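Local coordinates for LysR family transcriptional regulator (Vibrio vulnificus, PDB 5B7H), which probably binds DNA and regulates transcription as an OxyR-type member of the LysR family, represented here by its regulatory domain without the DNA-binding part, at residues A[18-23]-A[209-214]; A[147-152]-A[163-168]; A[155-160]-A[178-183]. The protein carries 1 engineered substitution. One frame throughout, in Å; residues are numbered along the deposited sequence. Where two conformers were deposited one is given.

Overall arrangement
All three contacts are buried and reach one mixed sheet. Contacts 1 and 2 belong to different halves of the regulatory domain, about 23 Å between centres. Contact 1 sets helix 205-217 on strand 16-22 by three leucines and is purely apolar. Contact 2 lays the start of helix 149-157 on strand 163-166; it is mainly apolar, with one threonine hydroxyl against leucine methyls. Contact 3 takes up the end of the same helix and is the most peripheral, with Leu180 partly exposed; there a glutamine and a bridging water add polar chemistry. Contacts 2 and 3 touch each other through Thr163 and Val156, and both adjoin the second subunit.

Contact 1: A[18-23]-A[209-214]; sequences LKLGCI and NQLAEV
Leu211 reaches from helix 205-217 to strand 16-22 and sets a single methyl, CD2, against two leucines of the strand. Leu18 comes at it tip to tip, its CD2 lying 3.9 Å from Leu211 CD2. Leu20, the next residue on the same face of the strand, crosses the line of Leu211 at a slant and brings its CD1 to 3.8 Å from that same CD2. The two strand methyls, Leu18 CD2 and Leu20 CD1, are 5.2 Å apart, so the helix methyl settles into the notch between them. In Leu211 the CG stands anti to the backbone N (chi1 -169°), a setting that extends the chain from the helix far enough to bridge backbones whose nearest CA atoms, those of Leu18 and Leu211, are 10.6 Å apart. Leucine suits all three places, since a branched end on a flexible stem can span this distance without bringing in polar groups to satisfy. This is helix-on-sheet packing in a domain of the periplasmic-binding-protein type, in which the last helix of the chain returns to the half of the domain that holds the first strand. Strand 16-22 is bonded through its backbone to strand 45-51, and Leu20 also packs on Val68 and Ile70 of strand 68-73, so the apolar layer continues across the sheet to the next strand. The outer side of the helix has a different chemistry. Asn209 and Glu213, one turn apart, both hold Arg83, the first by a hydrogen bond and the second by a salt bridge, while Gln210 bonds to Ser13; Glu213 is exposed to solvent. On the strand, Lys19 alternates with the two leucines and leaves by the other face, packing on Phe144 of the second subunit.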
ATOM      1  N   LEU A  18     -17.711 -13.954  -0.647  1.00 14.10           N
ATOM      2  CA  LEU A  18     -17.978 -12.692  -1.315  1.00 14.26           C
ATOM      3  C   LEU A  18     -16.660 -12.185  -1.885  1.00 12.89           C
ATOM      4  O   LEU A  18     -15.657 -12.215  -1.166  1.00 13.75           O
ATOM      5  CB  LEU A  18     -18.521 -11.714  -0.276  1.00 21.65           C
ATOM      6  CG  LEU A  18     -19.313 -10.510  -0.686  1.00 27.12           C
ATOM      7  CD1 LEU A  18     -20.544 -11.018  -1.421  1.00 21.13           C
ATOM      8  CD2 LEU A  18     -19.694  -9.763   0.585  1.00 31.38           C
ATOM      9  N   LYS A  19     -16.661 -11.753  -3.157  1.00 10.42           N
ATOM     10  CA  LYS A  19     -15.529 -11.082  -3.786  1.00  8.50           C
ATOM     11  C   LYS A  19     -15.723  -9.575  -3.695  1.00  9.01           C
ATOM     12  O   LYS A  19     -16.624  -9.016  -4.318  1.00 10.01           O
ATOM     13  CB  LYS A  19     -15.294 -11.542  -5.238  1.00 11.89           C
ATOM     14  CG  LYS A  19     -14.981 -13.052  -5.311  1.00 13.25           C
ATOM     15  CD  LYS A  19     -15.027 -13.574  -6.723  1.00 20.87           C
ATOM     16  CE  LYS A  19     -14.133 -14.776  -6.922  1.00 24.48           C
ATOM     17  NZ  LYS A  19     -14.209 -15.202  -8.346  1.00 22.57           N
ATOM     18  N   LEU A  20     -14.838  -8.914  -2.982  1.00  7.54           N
ATOM     19  CA  LEU A  20     -14.997  -7.488  -2.697  1.00  7.37           C
ATOM     20  C   LEU A  20     -13.778  -6.743  -3.218  1.00  6.82           C
ATOM     21  O   LEU A  20     -12.646  -7.132  -2.927  1.00  7.87           O
ATOM     22  CB  LEU A  20     -15.168  -7.253  -1.169  1.00  7.79           C
ATOM     23  CG  LEU A  20     -15.374  -5.798  -0.752  1.00  9.05           C
ATOM     24  CD1 LEU A  20     -16.284  -5.795   0.535  1.00 12.88           C
ATOM     25  CD2 LEU A  20     -14.057  -5.100  -0.466  1.00  8.11           C
ATOM     26  N   GLY A  21     -14.008  -5.660  -3.954  1.00  8.37           N
ATOM     27  CA  GLY A  21     -12.949  -4.819  -4.475  1.00  7.00           C
ATOM     28  C   GLY A  21     -12.896  -3.522  -3.685  1.00  7.21           C
ATOM     29  O   GLY A  21     -13.920  -3.008  -3.242  1.00  8.10           O
ATOM     30  N   CYS A  22     -11.706  -2.962  -3.575  1.00  6.76           N
ATOM     31  CA  CYS A  22     -11.548  -1.724  -2.837  1.00  6.57           C
ATOM     32  C   CYS A  22     -10.342  -0.951  -3.355  1.00  7.39           C
ATOM     33  O   CYS A  22      -9.373  -1.554  -3.823  1.00  7.24           O
ATOM     34  CB  CYS A  22     -11.357  -2.089  -1.359  1.00  8.17           C
ATOM     35  SG  CYS A  22     -11.385  -0.668  -0.197  1.00  9.13           S
ATOM     36  N   ILE A  23     -10.421   0.379  -3.314  1.00  7.20           N
ATOM     37  CA  ILE A  23      -9.360   1.253  -3.845  1.00  8.50           C
ATOM     38  C   ILE A  23      -8.147   1.360  -2.930  1.00  8.09           C
ATOM     39  O   ILE A  23      -8.239   1.161  -1.701  1.00  7.43           O
ATOM     40  CB  ILE A  23      -9.892   2.662  -4.178  1.00  8.13           C
ATOM     41  CG1 ILE A  23     -10.470   3.317  -2.941  1.00  8.62           C
ATOM     42  CG2 ILE A  23     -10.955   2.541  -5.315  1.00 10.14           C
ATOM     43  CD1 ILE A  23     -10.822   4.806  -3.209  1.00  7.29           C
ATOM     44  N   ASN A 209     -26.577  -5.010   1.816  1.00 15.51           N
ATOM     45  CA  ASN A 209     -27.118  -4.042   2.763  1.00 17.28           C
ATOM     46  C   ASN A 209     -26.651  -4.350   4.188  1.00 15.81           C
ATOM     47  O   ASN A 209     -26.339  -3.422   4.941  1.00 16.47           O
ATOM     48  CB  ASN A 209     -28.643  -3.941   2.623  1.00 19.20           C
ATOM     49  CG  ASN A 209     -29.073  -3.107   1.393  1.00 24.01           C
ATOM     50  OD1 ASN A 209     -28.550  -2.023   1.128  1.00 16.30           O
ATOM     51  ND2 ASN A 209     -30.040  -3.628   0.649  1.00 36.29           N
ATOM     52  N   GLN A 210     -26.552  -5.633   4.578  1.00 13.47           N
ATOM     53  CA  GLN A 210     -25.968  -5.948   5.901  1.00 16.06           C
ATOM     54  C   GLN A 210     -24.510  -5.525   5.984  1.00 14.66           C
ATOM     55  O   GLN A 210     -24.056  -5.025   7.017  1.00 15.30           O
ATOM     56  CB  GLN A 210     -26.033  -7.438   6.233  1.00 19.22           C
ATOM     57  CG  GLN A 210     -27.447  -7.947   6.511  1.00 30.24           C
ATOM     58  CD  GLN A 210     -27.522  -9.452   6.632  1.00 41.27           C
ATOM     59  OE1 GLN A 210     -27.763 -10.158   5.638  1.00 45.84           O
ATOM     60  NE2 GLN A 210     -27.316  -9.960   7.849  1.00 36.44           N
ATOM     61  N   LEU A 211     -23.748  -5.747   4.912  1.00 12.81           N
ATOM     62  CA  LEU A 211     -22.376  -5.319   4.891  1.00 10.83           C
ATOM     63  C   LEU A 211     -22.293  -3.805   5.008  1.00 12.57           C
ATOM     64  O   LEU A 211     -21.401  -3.293   5.674  1.00 11.29           O
ATOM     65  CB  LEU A 211     -21.740  -5.800   3.577  1.00 13.67           C
ATOM     66  CG  LEU A 211     -20.241  -5.654   3.551  1.00 21.37           C
ATOM     67  CD1 LEU A 211     -19.614  -6.466   4.688  1.00 25.71           C
ATOM     68  CD2 LEU A 211     -19.732  -6.145   2.158  1.00 26.20           C
ATOM     69  N   ALA A 212     -23.182  -3.075   4.320  1.00 11.22           N
ATOM     70  CA  ALA A 212     -23.160  -1.617   4.377  1.00 13.38           C
ATOM     71  C   ALA A 212     -23.371  -1.130   5.812  1.00 11.75           C
ATOM     72  O   ALA A 212     -22.681  -0.192   6.246  1.00 13.08           O
ATOM     73  CB  ALA A 212     -24.267  -1.044   3.465  1.00 12.15           C
ATOM     74  N   GLU A 213     -24.265  -1.795   6.568  1.00 13.23           N
ATOM     75  CA  GLU A 213     -24.471  -1.427   7.974  1.00 15.48           C
ATOM     76  C   GLU A 213     -23.198  -1.607   8.783  1.00 14.88           C
ATOM     77  O   GLU A 213     -22.832  -0.737   9.602  1.00 15.30           O
ATOM     78  CB  GLU A 213     -25.575  -2.287   8.581  1.00 23.30           C
ATOM     79  CG  GLU A 213     -26.909  -2.166   7.851  1.00 35.26           C
ATOM     80  CD  GLU A 213     -27.519  -0.786   7.969  1.00 52.62           C
ATOM     81  OE1 GLU A 213     -27.038   0.021   8.801  1.00 57.88           O
ATOM     82  OE2 GLU A 213     -28.485  -0.510   7.220  1.00 54.67           O
ATOM     83  N   VAL A 214     -22.502  -2.728   8.560  1.00 12.67           N
ATOM     84  CA  VAL A 214     -21.248  -2.988   9.278  1.00 11.75           C
ATOM     85  C   VAL A 214     -20.199  -1.924   8.969  1.00 12.23           C
ATOM     86  O   VAL A 214     -19.565  -1.350   9.867  1.00 14.20           O
ATOM     87  CB  VAL A 214     -20.720  -4.392   8.915  1.00 14.73           C
ATOM     88  CG1 VAL A 214     -19.342  -4.578   9.538  1.00 14.25           C
ATOM     89  CG2 VAL A 214     -21.660  -5.478   9.437  1.00 16.71           C
TER

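Contact 2: A[147-152]-A[163-168]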
ATOM      1  N   THR A 147       2.668   8.130  -6.882  1.00 10.29           N
ATOM      2  CA  THR A 147       2.020   6.920  -7.367  1.00  9.91           C
ATOM      3  C   THR A 147       1.513   6.001  -6.253  1.00 11.16           C
ATOM      4  O   THR A 147       0.909   4.973  -6.556  1.00 15.89           O
ATOM      5  CB  THR A 147       2.981   6.200  -8.319  1.00 16.17           C
ATOM      6  OG1 THR A 147       4.289   6.283  -7.723  1.00 19.48           O
ATOM      7  CG2 THR A 147       3.049   6.985  -9.607  1.00 14.14           C
ATOM      8  N   SER A 148       1.698   6.354  -4.986  1.00  8.90           N
ATOM      9  CA  SER A 148       1.056   5.614  -3.896  1.00  9.50           C
ATOM     10  C   SER A 148       0.938   6.560  -2.704  1.00  8.33           C
ATOM     11  O   SER A 148       1.730   7.513  -2.550  1.00  7.91           O
ATOM     12  CB  SER A 148       1.866   4.356  -3.502  1.00  9.31           C
ATOM     13  OG  SER A 148       3.054   4.693  -2.792  1.00  9.83           O
ATOM     14  N   LEU A 149      -0.058   6.300  -1.845  1.00  9.54           N
ATOM     15  CA  LEU A 149      -0.201   7.173  -0.700  1.00  8.77           C
ATOM     16  C   LEU A 149       1.020   7.064   0.235  1.00  7.71           C
ATOM     17  O   LEU A 149       1.418   8.084   0.820  1.00  9.89           O
ATOM     18  CB  LEU A 149      -1.490   6.773   0.029  1.00 13.62           C
ATOM     19  CG  LEU A 149      -1.908   7.655   1.229  1.00 14.46           C
ATOM     20  CD1 LEU A 149      -2.074   9.090   0.841  1.00 14.74           C
ATOM     21  CD2 LEU A 149      -3.216   7.138   1.881  1.00 17.31           C
ATOM     22  N   HIS A 150       1.618   5.866   0.398  1.00  7.37           N
ATOM     23  CA  HIS A 150       2.778   5.769   1.292  1.00  8.40           C
ATOM     24  C   HIS A 150       3.932   6.597   0.782  1.00  9.13           C
ATOM     25  O   HIS A 150       4.622   7.269   1.569  1.00  8.69           O
ATOM     26  CB  HIS A 150       3.241   4.321   1.372  1.00 13.19           C
ATOM     27  CG  HIS A 150       2.162   3.410   1.814  1.00 22.80           C
ATOM     28  ND1 HIS A 150       1.262   2.846   0.927  1.00 29.81           N
ATOM     29  CD2 HIS A 150       1.787   3.018   3.054  1.00 25.46           C
ATOM     30  CE1 HIS A 150       0.389   2.120   1.611  1.00 36.46           C
ATOM     31  NE2 HIS A 150       0.682   2.213   2.903  1.00 29.69           N
ATOM     32  N   THR A 151       4.181   6.548  -0.526  1.00  7.55           N
ATOM     33  CA  THR A 151       5.343   7.293  -1.038  1.00  7.06           C
ATOM     34  C   THR A 151       5.062   8.792  -1.092  1.00  8.25           C
ATOM     35  O   THR A 151       5.980   9.607  -0.908  1.00  7.96           O
ATOM     36  CB  THR A 151       5.848   6.745  -2.375  1.00  8.45           C
ATOM     37  OG1 THR A 151       4.789   6.770  -3.344  1.00  9.03           O
ATOM     38  CG2 THR A 151       6.430   5.336  -2.235  1.00 11.17           C
ATOM     39  N   LEU A 152       3.799   9.170  -1.277  1.00  7.10           N
ATOM     40  CA  LEU A 152       3.422  10.569  -1.148  1.00  8.49           C
ATOM     41  C   LEU A 152       3.750  11.096   0.245  1.00  7.00           C
ATOM     42  O   LEU A 152       4.374  12.172   0.405  1.00  9.43           O
ATOM     43  CB  LEU A 152       1.926  10.691  -1.431  1.00 10.05           C
ATOM     44  CG  LEU A 152       1.257  12.052  -1.265  1.00  9.37           C
ATOM     45  CD1 LEU A 152       1.929  13.082  -2.134  1.00 13.27           C
ATOM     46  CD2 LEU A 152      -0.245  11.873  -1.614  1.00 12.31           C
ATOM     47  N   THR A 163       0.541  17.715   1.579  1.00 10.56           N
ATOM     48  CA  THR A 163      -0.464  17.022   0.786  1.00 10.17           C
ATOM     49  C   THR A 163      -1.688  16.792   1.662  1.00 10.73           C
ATOM     50  O   THR A 163      -1.688  17.117   2.849  1.00 11.80           O
ATOM     51  CB  THR A 163       0.085  15.673   0.274  1.00 11.08           C
ATOM     52  OG1 THR A 163      -0.779  15.209  -0.798  1.00 13.10           O
ATOM     53  CG2 THR A 163       0.161  14.612   1.413  1.00 11.79           C
ATOM     54  N   PHE A 164      -2.729  16.247   1.044  1.00 10.94           N
ATOM     55  CA  PHE A 164      -3.992  15.867   1.685  1.00  8.87           C
ATOM     56  C   PHE A 164      -3.989  14.380   1.966  1.00 10.20           C
ATOM     57  O   PHE A 164      -3.641  13.578   1.096  1.00 12.30           O
ATOM     58  CB  PHE A 164      -5.190  16.185   0.782  1.00 10.26           C
ATOM     59  CG  PHE A 164      -5.202  17.612   0.251  1.00 11.84           C
ATOM     60  CD1 PHE A 164      -4.753  17.903  -1.029  1.00 12.41           C
ATOM     61  CD2 PHE A 164      -5.690  18.656   1.023  1.00 13.76           C
ATOM     62  CE1 PHE A 164      -4.812  19.192  -1.515  1.00 13.43           C
ATOM     63  CE2 PHE A 164      -5.726  19.967   0.549  1.00 13.36           C
ATOM     64  CZ  PHE A 164      -5.268  20.232  -0.721  1.00 15.76           C
ATOM     65  N   ILE A 165      -4.436  14.015   3.175  0.56 11.04           N
ATOM     66  CA  ILE A 165      -4.465  12.628   3.664  0.56 12.33           C
ATOM     67  C   ILE A 165      -5.839  12.308   4.245  0.56 10.61           C
ATOM     68  O   ILE A 165      -6.373  13.113   5.019  0.56 11.28           O
ATOM     69  CB  ILE A 165      -3.408  12.404   4.772  0.56 10.45           C
ATOM     70  CG1 ILE A 165      -2.006  12.674   4.215  0.56 14.70           C
ATOM     71  CG2 ILE A 165      -3.436  10.957   5.248  0.56 11.58           C
ATOM     72  CD1 ILE A 165      -1.707  11.805   2.983  0.56 14.77           C
ATOM     73  N   PRO A 166      -6.416  11.147   3.965  1.00  8.92           N
ATOM     74  CA  PRO A 166      -7.687  10.799   4.602  1.00 11.26           C
ATOM     75  C   PRO A 166      -7.492  10.380   6.055  1.00  9.71           C
ATOM     76  O   PRO A 166      -6.487   9.761   6.439  1.00 10.25           O
ATOM     77  CB  PRO A 166      -8.177   9.613   3.748  1.00 12.29           C
ATOM     78  CG  PRO A 166      -6.939   8.966   3.227  1.00 12.96           C
ATOM     79  CD  PRO A 166      -5.906  10.096   3.061  1.00  8.64           C
ATOM     80  N   GLN A 167      -8.503  10.724   6.846  1.00 10.52           N
ATOM     81  CA  GLN A 167      -8.496  10.442   8.266  1.00 10.56           C
ATOM     82  C   GLN A 167      -8.296   8.975   8.546  1.00  9.70           C
ATOM     83  O   GLN A 167      -7.566   8.622   9.484  1.00  9.95           O
ATOM     84  CB  GLN A 167      -9.773  10.941   8.933  1.00 10.57           C
ATOM     85  CG  GLN A 167      -9.663  10.879  10.475  1.00 11.84           C
ATOM     86  CD  GLN A 167      -8.592  11.809  11.021  1.00 17.42           C
ATOM     87  OE1 GLN A 167      -8.506  12.969  10.602  1.00 22.02           O
ATOM     88  NE2 GLN A 167      -7.797  11.322  11.966  1.00 20.86           N
ATOM     89  N   MET A 168      -8.890   8.085   7.722  1.00 10.25           N
ATOM     90  CA  MET A 168      -8.717   6.677   8.061  1.00 10.08           C
ATOM     91  C   MET A 168      -7.259   6.238   7.992  1.00 10.12           C
ATOM     92  O   MET A 168      -6.854   5.300   8.693  1.00  9.53           O
ATOM     93  CB  MET A 168      -9.623   5.773   7.218  1.00  8.60           C
ATOM     94  CG  MET A 168      -9.330   5.864   5.724  1.00 11.09           C
ATOM     95  SD  MET A 168     -10.238   4.593   4.755  1.00 11.91           S
ATOM     96  CE  MET A 168     -11.940   5.142   5.013  1.00 10.40           C
TER
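Leu152 and Thr163 meet end to end, the forked tip of the leucine closing over the hydroxyl side of the threonine. Leu152 CD2 lies 3.5 Å from Thr163 OG1, and CD1 of Leu152 is 3.7 Å from the same oxygen, while Thr163 CG2 comes to 3.9 Å from Leu152 CG. With chi1 at -164°, OG1 of Thr163 swings opposite the backbone N and CG2 stands between N and the carbonyl carbon, turning both branches to Leu152. The hydroxyl's polar need is met by a hydrogen bond to Phe117 O, which lets it sit against methyls in a buried place. One turn earlier, Leu149 splits its two methyls between two strand residues. Its CD2 lies beside the CD corner of the Pro166 ring, 4.2 Å from CD. The Leu149 side chain runs at a slant to that of Ile165, and their CD1 atoms come to 3.5 Å, though that closeness is doubtful, as Ile165 has two conformers. The helix carrying both leucines is preceded by Ser148 at the N-cap, whose OG accepts from Thr151 N at 3.1 Å and is also bonded to Glu51 of the second subunit. Strand 163-166, the sheet's outermost within this chain on that side, is bonded to strand 81-95, and Pro166 occupies the N-cap position of helix 167-171; Leu149 and Pro166 both pack on Leu125 of helix 124-132.

Contact 3: A[155-160]-A[178-183]; sequences MVANGL and QNLVVI
The side-chain amide of Gln178 has Ala157 on one side: the methyl CB stands above the amide plane, displaced past its oxygen end, 3.8 Å from OE1. At the amide's nitrogen edge NE2 is held by a hydrogen bond to Leu174 O, which helps to hold the turn of the group. The same Ala157 CB meets a second flat group, the main-chain carbonyl of Gln178, from its oxygen end, at 3.7 Å from O. A third flat group belongs to the helix. The peptide joining Val156 to Ala157 has Leu180 CD2 over one face, close to the nitrogen, and this methyl also lies 3.7 Å from Ala157 CA. Leu180 CG is anti to its carbonyl carbon (chi1 -60°), a turn that carries the tip to the helix although the side chain does not start out toward it. Beside it, Val156 crosses Leu180 at about a right angle, with CG1 at 4.1 Å from Leu180 CD2. Alanine fits here because its short side chain allows the segments to approach until the CA atoms of Ala157 and Gln178 are 5.9 Å apart. The helix closes in a Schellman motif: Gly159, at positive phi (95°), bonds its N to Val156 O, and Leu160 N bonds to Met155 O. Glycine suits the position, since a CB would jam against Asn158 O. Strand 180-198, which starts two residues after Gln178, runs antiparallel to 81-95 in the sheet. Between the segments one water donates to both Ala157 O and Gln178 O, each at 2.8 Å, tying together carbonyls that cannot bond directly. Each carbonyl has a further donor in the second subunit: Asn39 of that chain bonds Ala157 O, and its Gln36 makes a weak bond to Gln178 O.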
ATOM      1  N   MET A 155       7.473  11.546   0.809  1.00  8.20           N
ATOM      2  CA  MET A 155       8.027  12.789   0.254  1.00  7.94           C
ATOM      3  C   MET A 155       7.716  13.988   1.145  1.00  7.33           C
ATOM      4  O   MET A 155       8.573  14.863   1.342  1.00  9.23           O
ATOM      5  CB  MET A 155       7.531  13.060  -1.164  1.00  8.96           C
ATOM      6  CG  MET A 155       8.120  12.081  -2.168  1.00  8.17           C
ATOM      7  SD  MET A 155       7.727  12.461  -3.874  1.00 10.28           S
ATOM      8  CE  MET A 155       6.005  11.968  -3.970  1.00 11.71           C
ATOM      9  N   VAL A 156       6.507  14.034   1.720  1.00  8.00           N
ATOM     10  CA  VAL A 156       6.199  15.104   2.668  1.00 10.14           C
ATOM     11  C   VAL A 156       7.105  14.977   3.881  1.00 10.11           C
ATOM     12  O   VAL A 156       7.623  15.979   4.397  1.00  9.75           O
ATOM     13  CB  VAL A 156       4.699  15.053   3.025  1.00 10.58           C
ATOM     14  CG1 VAL A 156       4.387  16.038   4.186  1.00 10.51           C
ATOM     15  CG2 VAL A 156       3.853  15.429   1.791  1.00 12.55           C
ATOM     16  N   ALA A 157       7.295  13.737   4.375  1.00  8.36           N
ATOM     17  CA  ALA A 157       8.201  13.521   5.516  1.00  7.80           C
ATOM     18  C   ALA A 157       9.636  13.932   5.223  1.00  8.74           C
ATOM     19  O   ALA A 157      10.389  14.277   6.136  1.00 10.54           O
ATOM     20  CB  ALA A 157       8.139  12.085   6.015  1.00  8.33           C
ATOM     21  N   ASN A 158      10.056  13.851   3.955  1.00  8.00           N
ATOM     22  CA  ASN A 158      11.382  14.338   3.571  1.00  8.83           C
ATOM     23  C   ASN A 158      11.459  15.866   3.515  1.00 10.11           C
ATOM     24  O   ASN A 158      12.538  16.408   3.193  1.00 11.79           O
ATOM     25  CB  ASN A 158      11.671  13.727   2.172  1.00  8.40           C
ATOM     26  CG  ASN A 158      13.135  13.886   1.710  1.00 12.47           C
ATOM     27  OD1 ASN A 158      14.147  13.686   2.463  1.00 15.29           O
ATOM     28  ND2 ASN A 158      13.242  14.115   0.461  1.00 13.22           N
ATOM     29  N   GLY A 159      10.334  16.560   3.706  1.00  9.95           N
ATOM     30  CA  GLY A 159      10.310  18.012   3.766  1.00 11.89           C
ATOM     31  C   GLY A 159       9.995  18.696   2.453  1.00 11.20           C
ATOM     32  O   GLY A 159      10.193  19.922   2.337  1.00 13.80           O
ATOM     33  N   LEU A 160       9.454  17.961   1.478  1.00 12.04           N
ATOM     34  CA  LEU A 160       9.333  18.518   0.125  1.00 12.49           C
ATOM     35  C   LEU A 160       8.100  19.404  -0.036  1.00 12.81           C
ATOM     36  O   LEU A 160       8.041  20.227  -0.957  1.00 15.36           O
ATOM     37  CB  LEU A 160       9.387  17.408  -0.922  1.00 13.05           C
ATOM     38  CG  LEU A 160      10.592  16.469  -0.809  1.00 14.74           C
ATOM     39  CD1 LEU A 160      10.617  15.507  -2.022  1.00 16.21           C
ATOM     40  CD2 LEU A 160      11.899  17.316  -0.674  1.00 16.56           C
ATOM     41  N   GLN A 178       7.201   9.166  11.368  1.00  8.01           N
ATOM     42  CA  GLN A 178       7.653   9.998  10.247  1.00  8.55           C
ATOM     43  C   GLN A 178       7.756  11.463  10.591  1.00  8.86           C
ATOM     44  O   GLN A 178       8.053  12.268   9.711  1.00 10.66           O
ATOM     45  CB  GLN A 178       6.733   9.803   9.027  1.00  9.32           C
ATOM     46  CG  GLN A 178       6.671   8.312   8.639  1.00 10.43           C
ATOM     47  CD  GLN A 178       6.314   8.139   7.184  1.00 15.29           C
ATOM     48  OE1 GLN A 178       7.119   8.467   6.329  1.00 12.82           O
ATOM     49  NE2 GLN A 178       5.094   7.648   6.900  1.00 10.87           N
ATOM     50  N   ASN A 179       7.524  11.822  11.859  0.59  9.26           N
ATOM     51  CA  ASN A 179       7.711  13.184  12.383  0.59 10.32           C
ATOM     52  C   ASN A 179       6.893  14.230  11.613  0.59 10.00           C
ATOM     53  O   ASN A 179       7.408  15.296  11.273  0.59 10.76           O
ATOM     54  CB  ASN A 179       9.207  13.538  12.427  0.59 11.17           C
ATOM     55  CG  ASN A 179       9.522  14.549  13.479  0.59 10.90           C
ATOM     56  OD1 ASN A 179       8.660  14.892  14.279  0.59 16.31           O
ATOM     57  ND2 ASN A 179      10.739  15.057  13.481  0.59 15.70           N
ATOM     58  N   LEU A 180       5.597  13.947  11.387  1.00 10.43           N
ATOM     59  CA  LEU A 180       4.686  14.807  10.639  1.00 10.25           C
ATOM     60  C   LEU A 180       3.731  15.515  11.590  1.00 12.72           C
ATOM     61  O   LEU A 180       3.539  15.121  12.754  1.00 17.28           O
ATOM     62  CB  LEU A 180       3.856  13.990   9.643  1.00 10.90           C
ATOM     63  CG  LEU A 180       4.771  13.266   8.639  1.00 11.45           C
ATOM     64  CD1 LEU A 180       3.985  12.240   7.880  1.00 12.21           C
ATOM     65  CD2 LEU A 180       5.374  14.285   7.708  1.00 15.69           C
ATOM     66  N   VAL A 181       3.178  16.622  11.097  1.00 11.70           N
ATOM     67  CA  VAL A 181       2.185  17.426  11.812  1.00 12.28           C
ATOM     68  C   VAL A 181       0.909  17.401  10.996  1.00 13.83           C
ATOM     69  O   VAL A 181       0.950  17.600   9.776  1.00 12.38           O
ATOM     70  CB  VAL A 181       2.667  18.874  11.985  1.00 14.78           C
ATOM     71  CG1 VAL A 181       1.574  19.691  12.673  1.00 17.35           C
ATOM     72  CG2 VAL A 181       3.950  18.872  12.851  1.00 20.53           C
ATOM     73  N   VAL A 182      -0.218  17.163  11.662  1.00 13.71           N
ATOM     74  CA  VAL A 182      -1.531  17.108  11.031  1.00 13.36           C
ATOM     75  C   VAL A 182      -2.213  18.458  11.210  1.00 14.58           C
ATOM     76  O   VAL A 182      -2.323  18.970  12.334  1.00 17.17           O
ATOM     77  CB  VAL A 182      -2.371  15.985  11.660  1.00 12.32           C
ATOM     78  CG1 VAL A 182      -3.771  15.985  11.084  1.00 15.35           C
ATOM     79  CG2 VAL A 182      -1.680  14.656  11.391  1.00 13.40           C
ATOM     80  N   ILE A 183      -2.702  19.004  10.096  0.51 14.52           N
ATOM     81  CA  ILE A 183      -3.310  20.322  10.012  0.51 15.23           C
ATOM     82  C   ILE A 183      -4.689  20.183   9.372  0.51 12.54           C
ATOM     83  O   ILE A 183      -4.975  19.218   8.663  0.51 14.94           O
ATOM     84  CB  ILE A 183      -2.411  21.285   9.188  0.51 19.73           C
ATOM     85  CG1 ILE A 183      -0.986  21.294   9.750  0.51 23.48           C
ATOM     86  CG2 ILE A 183      -2.947  22.693   9.220  0.51 18.74           C
ATOM     87  CD1 ILE A 183      -0.935  21.767  11.186  0.51 31.38           C
TER
HETATM   88  O   HOH W   1       9.710  14.348   8.801  1.00 14.56           O